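PDB 3DRF: oligopeptide-binding protein oppA from Lactococcus lactis, which serves as the peptide receptor of an ABC transporter, binding oligopeptides, including those longer than three residues, for uptake into the cell. Local coordinates for residues A[409-414]-A[436-441]; A[323-328]-A[465-470]; A[115-120]-A[164-169]. All blocks are in the same frame, centred on the assembly; numbering follows the deposited sequence.

Contact 1: A[409-414]-A[436-441]; sequences LSLVYA and IGVKVS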
loop_
_atom_site.group_PDB
_atom_site.type_symbol
_atom_site.label_atom_id
_atom_site.label_comp_id
_atom_site.label_asym_id
_atom_site.label_seq_id
_atom_site.Cartn_x
_atom_site.Cartn_y
_atom_site.Cartn_z
ATOM N N LEU A 409 -27.382 9.101 16.675
ATOM C CA LEU A 409 -26.045 8.569 16.406
ATOM C C LEU A 409 -26.135 7.531 15.278
ATOM O O LEU A 409 -26.178 6.324 15.531
ATOM C CB LEU A 409 -25.432 8.010 17.695
ATOM C CG LEU A 409 -23.971 7.584 17.682
ATOM C CD1 LEU A 409 -23.084 8.647 17.065
ATOM C CD2 LEU A 409 -23.506 7.280 19.103
ATOM N N SER A 410 -26.203 8.034 14.048
ATOM C CA SER A 410 -26.349 7.217 12.848
ATOM C C SER A 410 -25.170 7.514 11.930
ATOM O O SER A 410 -24.768 8.668 11.794
ATOM C CB SER A 410 -27.666 7.530 12.135
ATOM O OG SER A 410 -28.766 7.366 13.018
ATOM N N LEU A 411 -24.606 6.464 11.360
ATOM C CA LEU A 411 -23.395 6.563 10.509
ATOM C C LEU A 411 -23.498 5.633 9.305
ATOM O O LEU A 411 -24.101 4.611 9.341
ATOM C CB LEU A 411 -22.116 6.211 11.317
ATOM C CG LEU A 411 -21.938 7.065 12.600
ATOM C CD1 LEU A 411 -20.833 6.479 13.511
ATOM C CD2 LEU A 411 -21.581 8.468 12.250
ATOM N N VAL A 412 -22.793 6.043 8.268
ATOM C CA VAL A 412 -22.688 5.259 7.041
ATOM C C VAL A 412 -21.352 4.519 6.998
ATOM O O VAL A 412 -20.321 5.115 7.089
ATOM C CB VAL A 412 -22.807 6.193 5.792
ATOM C CG1 VAL A 412 -22.490 5.403 4.519
ATOM C CG2 VAL A 412 -24.205 6.872 5.717
ATOM N N TYR A 413 -21.445 3.226 6.769
ATOM C CA TYR A 413 -20.278 2.331 6.710
ATOM C C TYR A 413 -20.051 1.899 5.266
ATOM O O TYR A 413 -20.804 1.120 4.720
ATOM C CB TYR A 413 -20.583 1.105 7.532
ATOM C CG TYR A 413 -19.519 -0.032 7.639
ATOM C CD1 TYR A 413 -18.149 0.167 7.377
ATOM C CD2 TYR A 413 -19.908 -1.314 8.049
ATOM C CE1 TYR A 413 -17.246 -0.887 7.517
ATOM C CE2 TYR A 413 -19.038 -2.315 8.195
ATOM C CZ TYR A 413 -17.695 -2.094 7.916
ATOM O OH TYR A 413 -16.776 -3.088 8.056
ATOM N N ALA A 414 -19.000 2.442 4.673
ATOM C CA ALA A 414 -18.585 2.059 3.305
ATOM C C ALA A 414 -17.754 0.733 3.330
ATOM O O ALA A 414 -16.571 0.725 3.115
ATOM C CB ALA A 414 -17.773 3.204 2.628
ATOM N N ILE A 436 -24.303 -1.167 21.160
ATOM C CA ILE A 436 -23.876 0.069 21.879
ATOM C C ILE A 436 -24.662 1.318 21.481
ATOM O O ILE A 436 -24.290 2.379 21.788
ATOM C CB ILE A 436 -22.342 0.353 21.774
ATOM C CG1 ILE A 436 -21.940 0.603 20.301
ATOM C CG2 ILE A 436 -21.493 -0.850 22.427
ATOM C CD1 ILE A 436 -20.566 1.275 20.123
ATOM N N GLY A 437 -25.765 1.125 20.790
ATOM C CA GLY A 437 -26.685 2.196 20.441
ATOM C C GLY A 437 -26.245 3.114 19.303
ATOM O O GLY A 437 -26.659 4.206 19.201
ATOM N N VAL A 438 -25.451 2.539 18.419
ATOM C CA VAL A 438 -25.003 3.234 17.205
ATOM C C VAL A 438 -25.666 2.572 15.997
ATOM O O VAL A 438 -25.545 1.395 15.787
ATOM C CB VAL A 438 -23.467 3.164 17.084
ATOM C CG1 VAL A 438 -23.008 3.909 15.782
ATOM C CG2 VAL A 438 -22.839 3.799 18.345
ATOM N N LYS A 439 -26.374 3.366 15.225
ATOM C CA LYS A 439 -27.037 2.905 14.023
ATOM C C LYS A 439 -26.104 3.069 12.814
ATOM O O LYS A 439 -25.722 4.122 12.458
ATOM C CB LYS A 439 -28.339 3.667 13.749
ATOM C CG LYS A 439 -29.135 3.040 12.600
ATOM C CD LYS A 439 -30.219 3.980 12.100
ATOM C CE LYS A 439 -31.336 3.930 13.008
ATOM N NZ LYS A 439 -32.528 4.734 12.533
ATOM N N VAL A 440 -25.741 1.950 12.232
ATOM C CA VAL A 440 -24.785 1.936 11.115
ATOM C C VAL A 440 -25.444 1.238 9.907
ATOM O O VAL A 440 -26.000 0.193 10.040
ATOM C CB VAL A 440 -23.478 1.202 11.549
ATOM C CG1 VAL A 440 -22.490 1.112 10.356
ATOM C CG2 VAL A 440 -22.821 1.910 12.685
ATOM N N SER A 441 -25.361 1.861 8.755
ATOM C CA SER A 441 -25.911 1.280 7.540
ATOM C C SER A 441 -24.894 1.330 6.413
ATOM O O SER A 441 -24.070 2.243 6.329
ATOM C CB SER A 441 -27.206 1.979 7.135
ATOM O OG SER A 441 -26.990 3.336 6.847
HETATM O O HOH W 1 -27.113 4.688 9.607
#
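Leu411 O accepts two hydrogen bonds, from Ser441 N at 3.1 Å and from a water at 3.0 Å, and Val440 CA adds a C-H...O contact. This carbonyl lies where the two strands of a beta-alpha-beta unit run side by side, strand 407-414 parallel to strand 439-442, with helix 422-435 making the crossover. Three further N-H...O bonds complete the pairing. Lys439 N reaches back to Leu409 O, and Lys439 O receives Leu411 N at 2.8 Å. Last comes Tyr413 N, whose bond to Ser441 O is almost straight (175° at the hydrogen).

Residue types follow the two faces. Ser410, Val412, Lys439 and Ser441 share the more exposed one, where the aliphatic part of Lys439 passes Ser410 OG before its ammonium group pairs with Glu408. Branched and aliphatic residues suit the buried positions. Leu409 CD2 lies 3.6 Å from Val438 CG2, and the other methyl of that valine, CG1, meets Leu411 CD1. Gly437, with its positive phi, is the C-prime residue of the Schellman motif that ends helix 422-435 and turns the chain into the strand.

With its ring carbon CG trans to the backbone N (chi1 179°), Tyr413 runs past the neighbouring strand to Trp433, which its ring meets edge-to-face, and its OH binds Asp470. At the root of this side chain, Val440 CG1 presses on Tyr413 CB at 3.4 Å and approaches the ring obliquely.

Contact 2: A[323-328]-A[465-470]; sequences RKTPLQ and DWDITD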
loop_
_atom_site.group_PDB
_atom_site.type_symbol
_atom_site.label_atom_id
_atom_site.label_comp_id
_atom_site.label_asym_id
_atom_site.label_seq_id
_atom_site.Cartn_x
_atom_site.Cartn_y
_atom_site.Cartn_z
ATOM N N ARG A 323 -14.467 18.219 9.137
ATOM C CA ARG A 323 -15.778 17.624 8.869
ATOM C C ARG A 323 -16.637 17.624 10.121
ATOM O O ARG A 323 -16.227 17.227 11.145
ATOM C CB ARG A 323 -15.601 16.191 8.343
ATOM C CG ARG A 323 -16.927 15.512 7.865
ATOM C CD ARG A 323 -16.695 14.250 7.048
ATOM N NE ARG A 323 -17.959 13.643 6.659
ATOM C CZ ARG A 323 -18.556 12.657 7.296
ATOM N NH1 ARG A 323 -18.008 12.110 8.369
ATOM N NH2 ARG A 323 -19.749 12.236 6.867
ATOM N N LYS A 324 -17.900 18.024 9.946
ATOM C CA LYS A 324 -18.860 18.029 11.053
ATOM C C LYS A 324 -19.491 16.652 11.144
ATOM O O LYS A 324 -20.079 16.214 10.237
ATOM C CB LYS A 324 -19.924 19.118 10.857
ATOM C CG LYS A 324 -19.312 20.459 10.996
ATOM C CD LYS A 324 -20.302 21.603 10.949
ATOM C CE LYS A 324 -19.524 22.892 10.802
ATOM N NZ LYS A 324 -18.941 22.876 9.482
ATOM N N THR A 325 -19.281 15.969 12.259
ATOM C CA THR A 325 -19.747 14.591 12.415
ATOM C C THR A 325 -19.681 14.167 13.912
ATOM O O THR A 325 -18.832 14.612 14.592
ATOM C CB THR A 325 -18.867 13.606 11.553
ATOM O OG1 THR A 325 -19.164 12.257 11.880
ATOM C CG2 THR A 325 -17.329 13.807 11.714
ATOM N N PRO A 326 -20.547 13.249 14.353
ATOM C CA PRO A 326 -20.388 12.694 15.700
ATOM C C PRO A 326 -18.982 12.105 15.954
ATOM O O PRO A 326 -18.525 12.034 17.052
ATOM C CB PRO A 326 -21.480 11.610 15.750
ATOM C CG PRO A 326 -22.590 12.183 14.847
ATOM C CD PRO A 326 -21.757 12.706 13.695
ATOM N N LEU A 327 -18.332 11.682 14.865
ATOM C CA LEU A 327 -16.966 11.145 14.954
ATOM C C LEU A 327 -15.903 12.147 15.355
ATOM O O LEU A 327 -14.823 11.766 15.604
ATOM C CB LEU A 327 -16.569 10.437 13.649
ATOM C CG LEU A 327 -17.379 9.128 13.436
ATOM C CD1 LEU A 327 -17.230 8.665 11.941
ATOM C CD2 LEU A 327 -17.022 8.036 14.388
ATOM N N GLN A 328 -16.262 13.433 15.424
ATOM C CA GLN A 328 -15.410 14.448 16.040
ATOM C C GLN A 328 -15.228 14.158 17.526
ATOM O O GLN A 328 -14.332 14.644 18.074
ATOM C CB GLN A 328 -16.058 15.843 15.909
ATOM C CG GLN A 328 -16.124 16.446 14.508
ATOM C CD GLN A 328 -16.988 17.739 14.477
ATOM O OE1 GLN A 328 -18.189 17.717 14.428
ATOM N NE2 GLN A 328 -16.311 18.868 14.479
ATOM N N ASP A 465 -19.803 11.686 2.257
ATOM C CA ASP A 465 -20.978 10.781 2.332
ATOM C C ASP A 465 -20.713 9.373 2.869
ATOM O O ASP A 465 -21.426 8.459 2.635
ATOM C CB ASP A 465 -21.634 10.708 0.950
ATOM C CG ASP A 465 -20.741 10.026 -0.114
ATOM O OD1 ASP A 465 -19.586 9.671 0.182
ATOM O OD2 ASP A 465 -21.222 9.848 -1.242
ATOM N N TRP A 466 -19.592 9.262 3.554
ATOM C CA TRP A 466 -19.268 8.081 4.341
ATOM C C TRP A 466 -18.684 8.534 5.690
ATOM O O TRP A 466 -18.139 9.587 5.820
ATOM C CB TRP A 466 -18.296 7.137 3.589
ATOM C CG TRP A 466 -16.915 7.777 3.378
ATOM C CD1 TRP A 466 -16.553 8.613 2.380
ATOM C CD2 TRP A 466 -15.741 7.564 4.188
ATOM N NE1 TRP A 466 -15.207 8.955 2.506
ATOM C CE2 TRP A 466 -14.706 8.331 3.617
ATOM C CE3 TRP A 466 -15.484 6.833 5.342
ATOM C CZ2 TRP A 466 -13.432 8.394 4.171
ATOM C CZ3 TRP A 466 -14.228 6.907 5.893
ATOM C CH2 TRP A 466 -13.207 7.660 5.295
ATOM N N ASP A 467 -18.861 7.662 6.678
ATOM C CA ASP A 467 -18.333 7.875 8.010
ATOM C C ASP A 467 -17.255 6.880 8.460
ATOM O O ASP A 467 -16.302 7.282 9.076
ATOM C CB ASP A 467 -19.495 7.852 9.039
ATOM C CG ASP A 467 -20.534 8.928 8.749
ATOM O OD1 ASP A 467 -20.127 10.069 8.803
ATOM O OD2 ASP A 467 -21.679 8.575 8.484
ATOM N N ILE A 468 -17.485 5.606 8.169
ATOM C CA ILE A 468 -16.569 4.514 8.568
ATOM C C ILE A 468 -16.264 3.758 7.284
ATOM O O ILE A 468 -17.124 3.526 6.486
ATOM C CB ILE A 468 -17.274 3.533 9.541
ATOM C CG1 ILE A 468 -17.794 4.254 10.815
ATOM C CG2 ILE A 468 -16.325 2.352 9.960
ATOM C CD1 ILE A 468 -18.794 3.344 11.636
ATOM N N THR A 469 -15.013 3.350 7.106
ATOM C CA THR A 469 -14.633 2.419 6.038
ATOM C C THR A 469 -13.483 1.555 6.576
ATOM O O THR A 469 -12.944 1.799 7.577
ATOM C CB THR A 469 -14.320 3.152 4.691
ATOM O OG1 THR A 469 -14.323 2.164 3.644
ATOM C CG2 THR A 469 -12.930 3.774 4.726
ATOM N N ASP A 470 -13.147 0.537 5.792
ATOM C CA ASP A 470 -12.024 -0.382 6.055
ATOM C C ASP A 470 -11.019 -0.235 4.944
ATOM O O ASP A 470 -11.391 -0.229 3.807
ATOM C CB ASP A 470 -12.523 -1.835 6.057
ATOM C CG ASP A 470 -13.583 -2.088 7.127
ATOM O OD1 ASP A 470 -13.325 -1.696 8.266
ATOM O OD2 ASP A 470 -14.594 -2.660 6.812
HETATM O O HOH W 2 -21.462 11.786 10.442
#
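A salt bridge between Arg323 and Asp467 ties the loop ahead of helix 330-339 to the residues that lead into strand 468-474. The arginine comes end-on and gives both terminal nitrogens to one oxygen: Asp467 OD1 lies 2.9 Å from Arg323 NH2 and 3.0 Å from Arg323 NH1. That oxygen sits in the guanidinium plane, yet the two flat groups are turned 45° against each other. NH1 meets OD1 nearly along its C-O axis, whereas NH2 comes from above the carboxylate plane. An extended chain, with CG trans to the backbone N (chi1 -173°), carries the guanidinium across to this acceptor. Over one of its faces lies Trp466 O, 3.1 Å above the plane, a polar contact but not a hydrogen bond. Asn464 at NE and the carbonyl of Asn308 at NH1 help fix the group's rotation.

Between the bridge and the start of the helix the loop folds into an ST turn. Thr325 OG1 accepts from Leu327 N, and the same hydroxyl pairs with a water that donates to Asp467 OD1 at 2.7 Å, so three donors converge on this one oxygen. Threonine suits the place because its single oxygen can serve both the turn and the water. The second carboxylate oxygen, OD2, accepts from Val412 N of the adjoining strand; so many donors would probably favour the charged form of this buried aspartate.

Leu327 is the apolar member of the contact. Its CD1 lies 3.8 Å from Asp467 CB and comes within 3.3 Å of Asp467 O, while Tyr307 and Leu309 pack against the same leucine side chain.

Contact 3: A[115-120]-A[164-169]; sequences TAKDYE and DGENGK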
loop_
_atom_site.group_PDB
_atom_site.type_symbol
_atom_site.label_atom_id
_atom_site.label_comp_id
_atom_site.label_asym_id
_atom_site.label_seq_id
_atom_site.Cartn_x
_atom_site.Cartn_y
_atom_site.Cartn_z
ATOM N N THR A 115 18.459 6.115 -18.427
ATOM C CA THR A 115 19.349 7.238 -18.123
ATOM C C THR A 115 18.994 7.953 -16.832
ATOM O O THR A 115 17.961 7.770 -16.251
ATOM C CB THR A 115 19.267 8.334 -19.275
ATOM O OG1 THR A 115 17.992 8.970 -19.224
ATOM C CG2 THR A 115 19.549 7.679 -20.669
ATOM N N ALA A 116 19.869 8.858 -16.439
ATOM C CA ALA A 116 19.690 9.721 -15.243
ATOM C C ALA A 116 18.330 10.466 -15.327
ATOM O O ALA A 116 17.603 10.546 -14.342
ATOM C CB ALA A 116 20.884 10.737 -15.160
ATOM N N LYS A 117 18.002 10.993 -16.500
ATOM C CA LYS A 117 16.729 11.685 -16.674
ATOM C C LYS A 117 15.475 10.793 -16.415
ATOM O O LYS A 117 14.507 11.260 -15.899
ATOM C CB LYS A 117 16.662 12.276 -18.099
ATOM C CG LYS A 117 15.303 12.948 -18.488
ATOM C CD LYS A 117 14.915 14.097 -17.496
ATOM C CE LYS A 117 13.557 14.731 -17.978
ATOM N NZ LYS A 117 13.179 15.820 -16.975
ATOM N N ASP A 118 15.560 9.498 -16.768
ATOM C CA ASP A 118 14.454 8.538 -16.480
ATOM C C ASP A 118 14.166 8.426 -14.972
ATOM O O ASP A 118 13.093 8.213 -14.583
ATOM C CB ASP A 118 14.804 7.163 -17.073
ATOM C CG ASP A 118 14.881 7.172 -18.600
ATOM O OD1 ASP A 118 14.239 8.007 -19.206
ATOM O OD2 ASP A 118 15.596 6.363 -19.105
ATOM N N TYR A 119 15.237 8.493 -14.188
ATOM C CA TYR A 119 15.078 8.470 -12.710
ATOM C C TYR A 119 14.436 9.763 -12.139
ATOM O O TYR A 119 13.539 9.710 -11.378
ATOM C CB TYR A 119 16.459 8.183 -12.086
ATOM C CG TYR A 119 16.347 8.110 -10.569
ATOM C CD1 TYR A 119 15.585 7.106 -9.920
ATOM C CD2 TYR A 119 16.944 9.077 -9.790
ATOM C CE1 TYR A 119 15.474 7.076 -8.518
ATOM C CE2 TYR A 119 16.842 9.056 -8.394
ATOM C CZ TYR A 119 16.091 8.066 -7.774
ATOM O OH TYR A 119 15.989 8.046 -6.384
ATOM N N GLU A 120 14.964 10.904 -12.558
ATOM C CA GLU A 120 14.361 12.193 -12.190
ATOM C C GLU A 120 12.901 12.267 -12.670
ATOM O O GLU A 120 12.056 12.797 -11.989
ATOM C CB GLU A 120 15.228 13.351 -12.795
ATOM C CG GLU A 120 14.645 14.742 -12.462
ATOM C CD GLU A 120 13.536 15.236 -13.427
ATOM O OE1 GLU A 120 13.322 14.662 -14.460
ATOM O OE2 GLU A 120 12.945 16.252 -13.037
ATOM N N ASP A 164 26.931 13.211 -14.693
ATOM C CA ASP A 164 27.403 12.844 -16.051
ATOM C C ASP A 164 26.318 13.153 -17.076
ATOM O O ASP A 164 26.217 12.512 -18.062
ATOM C CB ASP A 164 27.889 11.387 -16.089
ATOM C CG ASP A 164 28.659 11.052 -17.398
ATOM O OD1 ASP A 164 29.310 11.912 -17.982
ATOM O OD2 ASP A 164 28.536 9.890 -17.801
ATOM N N GLY A 165 25.526 14.174 -16.815
ATOM C CA GLY A 165 24.467 14.637 -17.722
ATOM C C GLY A 165 23.192 13.824 -17.663
ATOM O O GLY A 165 23.122 12.797 -17.117
ATOM N N GLU A 166 22.158 14.370 -18.279
ATOM C CA GLU A 166 20.819 13.740 -18.337
ATOM C C GLU A 166 20.857 12.375 -18.998
ATOM O O GLU A 166 20.120 11.554 -18.671
ATOM C CB GLU A 166 19.811 14.655 -19.070
ATOM C CG GLU A 166 19.370 15.835 -18.177
ATOM C CD GLU A 166 18.043 16.491 -18.577
ATOM O OE1 GLU A 166 17.387 15.916 -19.455
ATOM O OE2 GLU A 166 17.709 17.523 -17.997
ATOM N N ASN A 167 21.751 12.190 -19.948
ATOM C CA ASN A 167 21.885 10.944 -20.700
ATOM C C ASN A 167 22.967 10.013 -20.141
ATOM O O ASN A 167 23.219 8.958 -20.660
ATOM C CB ASN A 167 22.082 11.236 -22.212
ATOM C CG ASN A 167 20.822 11.793 -22.854
ATOM O OD1 ASN A 167 19.732 11.371 -22.578
ATOM N ND2 ASN A 167 20.994 12.806 -23.637
ATOM N N GLY A 168 23.582 10.444 -19.033
ATOM C CA GLY A 168 24.482 9.611 -18.230
ATOM C C GLY A 168 23.706 8.669 -17.299
ATOM O O GLY A 168 22.494 8.492 -17.419
ATOM N N LYS A 169 24.471 8.072 -16.408
ATOM C CA LYS A 169 23.963 6.989 -15.548
ATOM C C LYS A 169 23.913 7.354 -14.046
ATOM O O LYS A 169 23.556 6.549 -13.257
ATOM C CB LYS A 169 24.833 5.720 -15.783
ATOM C CG LYS A 169 24.724 5.115 -17.178
ATOM C CD LYS A 169 23.408 4.372 -17.358
ATOM C CE LYS A 169 23.332 3.819 -18.827
ATOM N NZ LYS A 169 22.274 2.782 -18.940
HETATM O O HOH W 3 15.252 17.831 -16.661
#
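The carboxylate of Glu166 lies alongside the aliphatic chain of Lys117, the two side chains pointing the same way, with OE1 3.6 Å from Lys117 CD. Its other oxygen, OE2, accepts a hydrogen bond from a water that in turn accepts one from Lys117 NZ. A second flat group, the Glu120 carboxylate, is met from above its plane, where Lys117 NZ forms a salt bridge to OE1 at 2.8 Å. Lysine has the length for both: CG is trans to the backbone N, and a bend at chi2 (57°) swings the chain along the helix flank toward Glu120 and on to Glu124. Shortening this residue to an alanine would probably leave buried Glu120 without its neighbouring positive charge and free the Glu166 carboxylate to turn.

The backbones meet as well. Lys117 N donates to Glu166 O at 3.1 Å, in the carbonyl plane and on a lone pair. Ala116 N binds Gly168 O at 2.8 Å, and the small Ala116 CB rests against the carbonyl oxygens of both Gly165 and Gly168. The loop presents these oxygens through a type I turn from Gly165 to Gly168; a side chain at Gly168 would collide with Asp164 O.

Thr115 N donates to Asp118 OD2 at 3.0 Å, from above the carboxylate plane, and Asp118 N returns a weak bond to Thr115 OG1. Such reciprocity is a capping box, which here closes the start of helix 116-127 while carbonyls of the loop joining strands 160-161 and 170-174 receive the first N-H groups of the helix.

In the fold
Contact 3 comes first along the chain: it closes the stretch from residue 115 to 169, tying the start of helix 116-127 to the loop before strand 170-174 of the small antiparallel sheet. Contact 2 opens much later, at 323-328, and closes only at 465-470. Contact 1 is nested inside that long loop, pairing 409-414 with 436-441 across a single helical crossover. Contacts 1 and 2 touch, their centres about 10 Å apart, because strands 407-414 and 468-474 are neighbours in one mixed sheet. Contact 3 lies on the opposite side of the chain's centre, its nearest atoms about 30 Å from those of contact 2.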